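Local coordinates for nitrite oxidoreductase subunit B (Kuenenia stuttgartiensis, PDB 7B04), which probably passes electrons through its [4Fe-4S] and [3Fe-4S] clusters between the other subunits of the nitrite-oxidising enzyme, at residues L9-E14 with G109-D114; K356-P361 with T379-G384; F373-D378 with T394-I399. One frame throughout, in Å; residues are numbered along the deposited sequence.

Contact 1: L9-E14 with G109-D114; sequences LGRRME and GTYEGD
Arg11 leans across to Tyr111 with its CG anti to the backbone N (chi1 155°), and the chain, straight as far as CD, bends at chi3 to turn the guanidinium edge toward the carbonyls of 109-114. From the other segment Tyr111 also starts anti to its own N (chi1 174°), which lays its ring alongside Leu9, the two side chains running in the same direction. The bend gives Arg11 NE a nearly straight hydrogen bond to Tyr111 O, 2.6 Å long; this oxygen lies at the edge of the guanidinium, in its plane, and is met almost end-on to its C=O bond. Arg11 NH1 points to a second partner, forming a salt bridge with Glu118 of helix 116-123. The backbones join where Tyr111 N donates to Leu9 O on a lone pair (3.0 Å), and Thr110 CA adds a CA-H...O contact to the same oxygen at 3.1 Å. Next to it, Gly10 CA approaches Gly109 O at 3.3 Å; Gly10 has a positive phi and, with Arg11, faces Asn6 in a G1 bulge. Methyl CD2 of Leu9 packs against Tyr111 CD2 at 3.5 Å, with Trp90 of strand 89-91 touching Leu9 and meeting the Tyr111 ring. One arginine thus ties strand 110-111 to helix 116-123, its charge probably balanced at least in part by Glu118, while the carbonyl of Tyr111 and Glu118 together set how the guanidinium is turned.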
# COMPACT_ATOMS: atom_id res chain seq x y z
N LEU A 9 -26.65 -19.24 16.12
CA LEU A 9 -27.71 -19.96 15.43
C LEU A 9 -29.00 -19.98 16.22
O LEU A 9 -30.05 -20.31 15.66
CB LEU A 9 -27.27 -21.41 15.17
CG LEU A 9 -25.99 -21.63 14.37
CD1 LEU A 9 -25.78 -23.12 14.15
CD2 LEU A 9 -26.07 -20.90 13.05
N GLY A 10 -28.96 -19.63 17.50
CA GLY A 10 -30.17 -19.68 18.30
C GLY A 10 -30.69 -21.09 18.45
O GLY A 10 -31.90 -21.29 18.63
N ARG A 11 -29.80 -22.07 18.37
CA ARG A 11 -30.17 -23.48 18.31
C ARG A 11 -29.10 -24.26 19.06
O ARG A 11 -28.03 -23.73 19.38
CB ARG A 11 -30.31 -23.90 16.83
CG ARG A 11 -30.10 -25.38 16.49
CD ARG A 11 -30.61 -25.73 15.10
NE ARG A 11 -29.72 -25.26 14.04
CZ ARG A 11 -28.59 -25.87 13.68
NH1 ARG A 11 -28.20 -26.97 14.31
NH2 ARG A 11 -27.85 -25.38 12.70
N ARG A 12 -29.40 -25.51 19.38
CA ARG A 12 -28.42 -26.42 19.94
C ARG A 12 -27.76 -27.19 18.80
O ARG A 12 -28.44 -27.65 17.88
CB ARG A 12 -29.05 -27.34 20.98
CG ARG A 12 -29.15 -26.62 22.33
CD ARG A 12 -29.91 -27.40 23.38
NE ARG A 12 -29.19 -28.58 23.83
CZ ARG A 12 -28.19 -28.57 24.71
NH1 ARG A 12 -27.78 -27.43 25.25
NH2 ARG A 12 -27.60 -29.71 25.04
N MET A 13 -26.44 -27.35 18.90
CA MET A 13 -25.59 -27.78 17.80
C MET A 13 -24.85 -29.06 18.15
O MET A 13 -24.68 -29.40 19.32
CB MET A 13 -24.58 -26.67 17.47
CG MET A 13 -23.75 -26.92 16.23
SD MET A 13 -22.17 -26.09 16.47
CE MET A 13 -22.78 -24.45 16.65
N GLU A 14 -24.42 -29.78 17.12
CA GLU A 14 -23.67 -31.02 17.31
C GLU A 14 -22.18 -30.73 17.31
O GLU A 14 -21.65 -30.18 16.34
CB GLU A 14 -24.01 -32.03 16.21
CG GLU A 14 -23.32 -33.38 16.38
CD GLU A 14 -24.02 -34.27 17.40
OE1 GLU A 14 -23.35 -35.11 18.05
OE2 GLU A 14 -25.26 -34.16 17.54
N GLY A 109 -32.14 -15.05 15.76
CA GLY A 109 -33.22 -15.93 15.35
C GLY A 109 -32.82 -17.38 15.51
O GLY A 109 -32.06 -17.71 16.42
N THR A 110 -33.32 -18.24 14.63
CA THR A 110 -32.93 -19.65 14.65
C THR A 110 -32.64 -20.11 13.23
O THR A 110 -33.50 -20.00 12.35
CB THR A 110 -34.02 -20.52 15.28
OG1 THR A 110 -34.38 -19.98 16.56
CG2 THR A 110 -33.51 -21.94 15.47
N TYR A 111 -31.43 -20.62 13.01
CA TYR A 111 -31.00 -21.14 11.72
C TYR A 111 -31.23 -22.65 11.74
O TYR A 111 -30.65 -23.36 12.57
CB TYR A 111 -29.53 -20.80 11.48
CG TYR A 111 -28.88 -21.38 10.24
CD1 TYR A 111 -29.23 -20.94 8.97
CD2 TYR A 111 -27.87 -22.33 10.35
CE1 TYR A 111 -28.61 -21.46 7.84
CE2 TYR A 111 -27.26 -22.86 9.23
CZ TYR A 111 -27.63 -22.42 7.98
OH TYR A 111 -27.01 -22.94 6.87
N GLU A 112 -32.07 -23.13 10.83
CA GLU A 112 -32.44 -24.54 10.79
C GLU A 112 -31.63 -25.32 9.77
O GLU A 112 -31.96 -26.47 9.47
CB GLU A 112 -33.93 -24.70 10.50
CG GLU A 112 -34.84 -23.75 11.27
CD GLU A 112 -35.15 -24.24 12.68
OE1 GLU A 112 -34.63 -25.30 13.08
OE2 GLU A 112 -35.91 -23.55 13.39
N GLY A 113 -30.56 -24.72 9.23
CA GLY A 113 -29.66 -25.43 8.35
C GLY A 113 -28.58 -26.17 9.11
O GLY A 113 -28.36 -25.96 10.30
N ASP A 114 -27.90 -27.06 8.39
CA ASP A 114 -26.89 -27.91 9.00
C ASP A 114 -25.53 -27.23 9.01
O ASP A 114 -25.11 -26.62 8.02
CB ASP A 114 -26.79 -29.24 8.24
CG ASP A 114 -28.09 -30.02 8.27
OD1 ASP A 114 -28.92 -29.78 9.17
OD2 ASP A 114 -28.27 -30.89 7.39

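Contact 2: K356-P361 with T379-G384; sequences KIEEGP and TVIGFG
An antiparallel strand pair in the C-terminal part of the chain joins 356-358 to 379-383, with Lys356 opposite Ile381, Ile357 opposite Val380 and Glu358 opposite Thr379. The outer two are hydrogen-bonded pairs. Glu358 N donates to Thr379 O (2.8 Å) and Thr379 N returns a bond to Glu358 O (2.9 Å). At the other pair Lys356 N reaches Ile381 O at 3.0 Å, while the return bond from Ile381 N to Lys356 O is bent and weak. On one face the Glu358 chain, extended beyond CG, passes obliquely over Ile381, whose CD1 lies 3.7 Å from Glu358 CD. Lys356 CG sits between its backbone N and carbonyl carbon (chi1 64°), which brings it to the edge of the Phe383 ring, in the ring plane, with CE2 nearest. Ile357 CG1 and Val380 CG2 touch loosely on the opposite face, 4.2 Å apart. Strand 371-383 continues the sheet toward 389-394, where Val380 pairs with Thr393 and the Thr379 and Ile381 side chains lean on Arg392; Ile357 itself rests on Glu337 and Ala340 of helix 336-342.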
# COMPACT_ATOMS: atom_id res chain seq x y z
N LYS A 356 -17.40 4.89 29.70
CA LYS A 356 -18.45 5.79 30.16
C LYS A 356 -18.13 7.19 29.64
O LYS A 356 -16.97 7.54 29.41
CB LYS A 356 -18.67 5.75 31.68
CG LYS A 356 -17.55 6.19 32.56
CD LYS A 356 -18.12 6.44 33.95
CE LYS A 356 -18.72 7.83 34.01
NZ LYS A 356 -17.69 8.84 33.66
N ILE A 357 -19.19 7.98 29.46
CA ILE A 357 -19.16 9.21 28.68
C ILE A 357 -19.45 10.42 29.56
O ILE A 357 -20.37 10.39 30.38
CB ILE A 357 -20.18 9.14 27.53
CG1 ILE A 357 -19.80 8.02 26.55
CG2 ILE A 357 -20.30 10.48 26.82
CD1 ILE A 357 -20.96 7.53 25.73
N GLU A 358 -18.64 11.47 29.40
CA GLU A 358 -18.91 12.78 30.00
C GLU A 358 -19.47 13.69 28.91
O GLU A 358 -18.85 13.86 27.85
CB GLU A 358 -17.63 13.39 30.58
CG GLU A 358 -17.10 12.69 31.81
CD GLU A 358 -15.87 13.38 32.38
OE1 GLU A 358 -15.38 14.34 31.75
OE2 GLU A 358 -15.39 12.95 33.45
N GLU A 359 -20.63 14.27 29.17
CA GLU A 359 -21.38 14.94 28.12
C GLU A 359 -20.86 16.34 27.82
O GLU A 359 -20.38 17.06 28.71
CB GLU A 359 -22.87 14.97 28.47
CG GLU A 359 -23.58 13.69 28.06
CD GLU A 359 -25.05 13.68 28.38
OE1 GLU A 359 -25.41 13.98 29.54
OE2 GLU A 359 -25.85 13.36 27.48
N GLY A 360 -20.99 16.73 26.56
CA GLY A 360 -20.51 18.00 26.06
C GLY A 360 -21.57 18.72 25.25
O GLY A 360 -22.68 18.21 25.04
N PRO A 361 -21.26 19.93 24.79
CA PRO A 361 -22.25 20.72 24.05
C PRO A 361 -22.54 20.14 22.67
O PRO A 361 -21.73 19.42 22.07
CB PRO A 361 -21.58 22.09 23.94
CG PRO A 361 -20.12 21.79 23.93
CD PRO A 361 -19.94 20.60 24.84
N THR A 379 -17.10 13.53 25.60
CA THR A 379 -15.80 12.98 25.94
C THR A 379 -16.01 11.53 26.36
O THR A 379 -16.64 11.26 27.39
CB THR A 379 -15.14 13.78 27.06
OG1 THR A 379 -14.81 15.09 26.57
CG2 THR A 379 -13.89 13.09 27.54
N VAL A 380 -15.52 10.59 25.55
CA VAL A 380 -15.63 9.17 25.85
C VAL A 380 -14.39 8.74 26.61
O VAL A 380 -13.27 9.19 26.32
CB VAL A 380 -15.83 8.34 24.56
CG1 VAL A 380 -14.63 8.46 23.63
CG2 VAL A 380 -16.11 6.88 24.90
N ILE A 381 -14.58 7.88 27.61
CA ILE A 381 -13.52 7.47 28.52
C ILE A 381 -13.50 5.96 28.61
O ILE A 381 -14.55 5.32 28.74
CB ILE A 381 -13.70 8.10 29.92
CG1 ILE A 381 -13.75 9.62 29.83
CG2 ILE A 381 -12.59 7.66 30.85
CD1 ILE A 381 -14.30 10.28 31.07
N GLY A 382 -12.30 5.38 28.55
CA GLY A 382 -12.13 3.94 28.66
C GLY A 382 -11.32 3.58 29.89
O GLY A 382 -10.38 4.30 30.25
N PHE A 383 -11.68 2.46 30.51
CA PHE A 383 -11.04 2.02 31.74
C PHE A 383 -10.45 0.62 31.57
O PHE A 383 -10.91 -0.17 30.73
CB PHE A 383 -12.02 2.03 32.92
CG PHE A 383 -12.70 3.35 33.12
CD1 PHE A 383 -12.09 4.35 33.85
CD2 PHE A 383 -13.94 3.59 32.56
CE1 PHE A 383 -12.72 5.57 34.03
CE2 PHE A 383 -14.56 4.80 32.73
CZ PHE A 383 -13.96 5.79 33.47
N GLY A 384 -9.45 0.33 32.38
CA GLY A 384 -8.74 -0.93 32.32
C GLY A 384 -9.37 -2.02 33.15
O GLY A 384 -10.54 -1.96 33.54

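Contact 3: F373-D378 with T394-I399; sequences FTMYND and TVEEPI
Asn377 and Glu396 meet through the amide oxygen: Glu396 N donates to Asn377 OD1 at 3.0 Å, approaching from above the carbonyl plane with a bent N-H...O angle of 132°. Beside it, Val395 N donates to Asp378 O (3.0 Å), a bond that runs almost straight out from the carbonyl. The amide is carried to the loop by a side chain whose CG is anti to the backbone N (chi1 -178°). Its ND2 lies against the Thr394 side chain, where CB is 4.0 Å away. Val395 CB lies 3.7 Å from both Tyr376 O and Asp378 O. Farther along, Met375 bends at chi3 and crosses Glu396 at about a right angle, placing CE near carboxylate oxygen OE1. In the next shell, Asn377 centres an inverse gamma turn that swings the chain off strand 373-376, and Thr394 OG1 donates to Glu396 O (3.0 Å), bracing the loop from within. Asp378 is held by a salt bridge to Arg336, which also makes a cation-pi contact with Tyr376. Leu339 of helix 336-342 packs on Met375 and Val395, while Arg326 and Asn109 of the neighbouring subunit A hydrogen-bond to Val395 O and Thr394 O. The same loop is therefore bonded to segment 373-378 through the N-H groups of Val395 and Glu396, and to subunit A through the C=O groups of Thr394 and Val395.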
# COMPACT_ATOMS: atom_id res chain seq x y z
N PHE A 373 -30.48 13.54 12.88
CA PHE A 373 -29.19 13.26 13.50
C PHE A 373 -28.71 14.50 14.25
O PHE A 373 -28.62 15.58 13.66
CB PHE A 373 -28.15 12.84 12.46
CG PHE A 373 -26.75 12.76 12.99
CD1 PHE A 373 -26.33 11.66 13.72
CD2 PHE A 373 -25.85 13.79 12.76
CE1 PHE A 373 -25.04 11.59 14.22
CE2 PHE A 373 -24.57 13.72 13.26
CZ PHE A 373 -24.16 12.62 13.98
N THR A 374 -28.39 14.34 15.53
CA THR A 374 -27.78 15.38 16.33
C THR A 374 -26.46 14.87 16.89
O THR A 374 -26.34 13.70 17.27
CB THR A 374 -28.68 15.86 17.48
OG1 THR A 374 -28.74 14.85 18.50
CG2 THR A 374 -30.08 16.16 16.98
N MET A 375 -25.46 15.75 16.92
CA MET A 375 -24.12 15.37 17.34
C MET A 375 -23.64 16.32 18.43
O MET A 375 -23.75 17.55 18.28
CB MET A 375 -23.14 15.39 16.16
CG MET A 375 -21.71 15.06 16.53
SD MET A 375 -20.62 15.09 15.09
CE MET A 375 -20.64 16.83 14.68
N TYR A 376 -23.10 15.75 19.50
CA TYR A 376 -22.60 16.48 20.66
C TYR A 376 -21.11 16.18 20.79
O TYR A 376 -20.63 15.12 20.37
CB TYR A 376 -23.34 16.06 21.93
CG TYR A 376 -24.85 16.07 21.81
CD1 TYR A 376 -25.61 17.08 22.39
CD2 TYR A 376 -25.52 15.07 21.12
CE1 TYR A 376 -27.00 17.10 22.27
CE2 TYR A 376 -26.90 15.08 21.00
CZ TYR A 376 -27.63 16.09 21.58
OH TYR A 376 -29.01 16.10 21.46
N ASN A 377 -20.35 17.13 21.34
CA ASN A 377 -18.92 16.91 21.53
C ASN A 377 -18.67 16.24 22.89
O ASN A 377 -18.11 16.83 23.83
CB ASN A 377 -18.15 18.22 21.41
CG ASN A 377 -16.64 18.01 21.56
OD1 ASN A 377 -15.91 17.85 20.59
ND2 ASN A 377 -16.17 18.01 22.80
N ASP A 378 -19.09 14.99 22.98
CA ASP A 378 -18.92 14.28 24.23
C ASP A 378 -17.49 13.77 24.36
O ASP A 378 -16.76 13.62 23.38
CB ASP A 378 -19.86 13.09 24.36
CG ASP A 378 -21.29 13.43 23.98
OD1 ASP A 378 -21.80 14.50 24.36
OD2 ASP A 378 -21.92 12.59 23.31
N THR A 394 -12.23 13.22 22.61
CA THR A 394 -13.44 13.96 22.30
C THR A 394 -14.01 13.50 20.96
O THR A 394 -13.30 12.97 20.10
CB THR A 394 -13.17 15.47 22.27
OG1 THR A 394 -12.19 15.76 21.26
CG2 THR A 394 -12.66 15.95 23.62
N VAL A 395 -15.31 13.73 20.79
CA VAL A 395 -15.98 13.32 19.55
C VAL A 395 -15.63 14.27 18.41
O VAL A 395 -15.42 13.85 17.27
CB VAL A 395 -17.50 13.23 19.77
CG1 VAL A 395 -18.22 13.02 18.45
CG2 VAL A 395 -17.83 12.11 20.74
N GLU A 396 -15.53 15.57 18.70
CA GLU A 396 -15.29 16.59 17.70
C GLU A 396 -13.94 17.25 17.94
O GLU A 396 -13.47 17.35 19.07
CB GLU A 396 -16.41 17.64 17.71
CG GLU A 396 -16.38 18.63 16.57
CD GLU A 396 -16.92 18.03 15.29
OE1 GLU A 396 -17.48 16.91 15.36
OE2 GLU A 396 -16.81 18.68 14.24
N GLU A 397 -13.31 17.69 16.85
CA GLU A 397 -11.98 18.25 16.92
C GLU A 397 -12.03 19.69 17.42
O GLU A 397 -12.92 20.46 17.03
CB GLU A 397 -11.31 18.23 15.55
CG GLU A 397 -10.73 16.88 15.15
CD GLU A 397 -9.36 16.64 15.74
OE1 GLU A 397 -8.57 17.61 15.82
OE2 GLU A 397 -9.06 15.49 16.10
N PRO A 398 -11.09 20.09 18.28
CA PRO A 398 -11.01 21.49 18.69
C PRO A 398 -10.40 22.35 17.59
O PRO A 398 -9.83 21.85 16.62
CB PRO A 398 -10.11 21.44 19.93
CG PRO A 398 -9.26 20.26 19.71
CD PRO A 398 -10.11 19.25 18.98
N ILE A 399 -10.53 23.67 17.77
CA ILE A 399 -10.02 24.66 16.83
C ILE A 399 -9.17 25.66 17.60
O ILE A 399 -9.60 26.18 18.64
CB ILE A 399 -11.16 25.37 16.08
CG1 ILE A 399 -11.80 24.43 15.06
CG2 ILE A 399 -10.63 26.62 15.37
CD1 ILE A 399 -13.25 24.75 14.73

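In the fold
Contacts 2 and 3 share strand 371-383 and interlock along the chain, their centres about 12 Å apart; Pro361 O probably accepts a hydrogen bond from Asn377 N between them. Contact 1 stands apart, about 38 Å from contact 2 and 42 Å from contact 3 between centres, and is the one with a cluster in its neighbourhood, the Leu9 side chain about 14 Å from a [4Fe-4S] cluster; the others lie away from the cofactor sites. All three are only partly buried. Contact 2 depends on regular strand pairing, with exposed Lys356 and Glu358. Contacts 1 and 3 each combine a backbone bond with a side-chain bond to backbone, from an arginine donor in one and to an asparagine acceptor in the other, and contact 3 engages subunit A most widely.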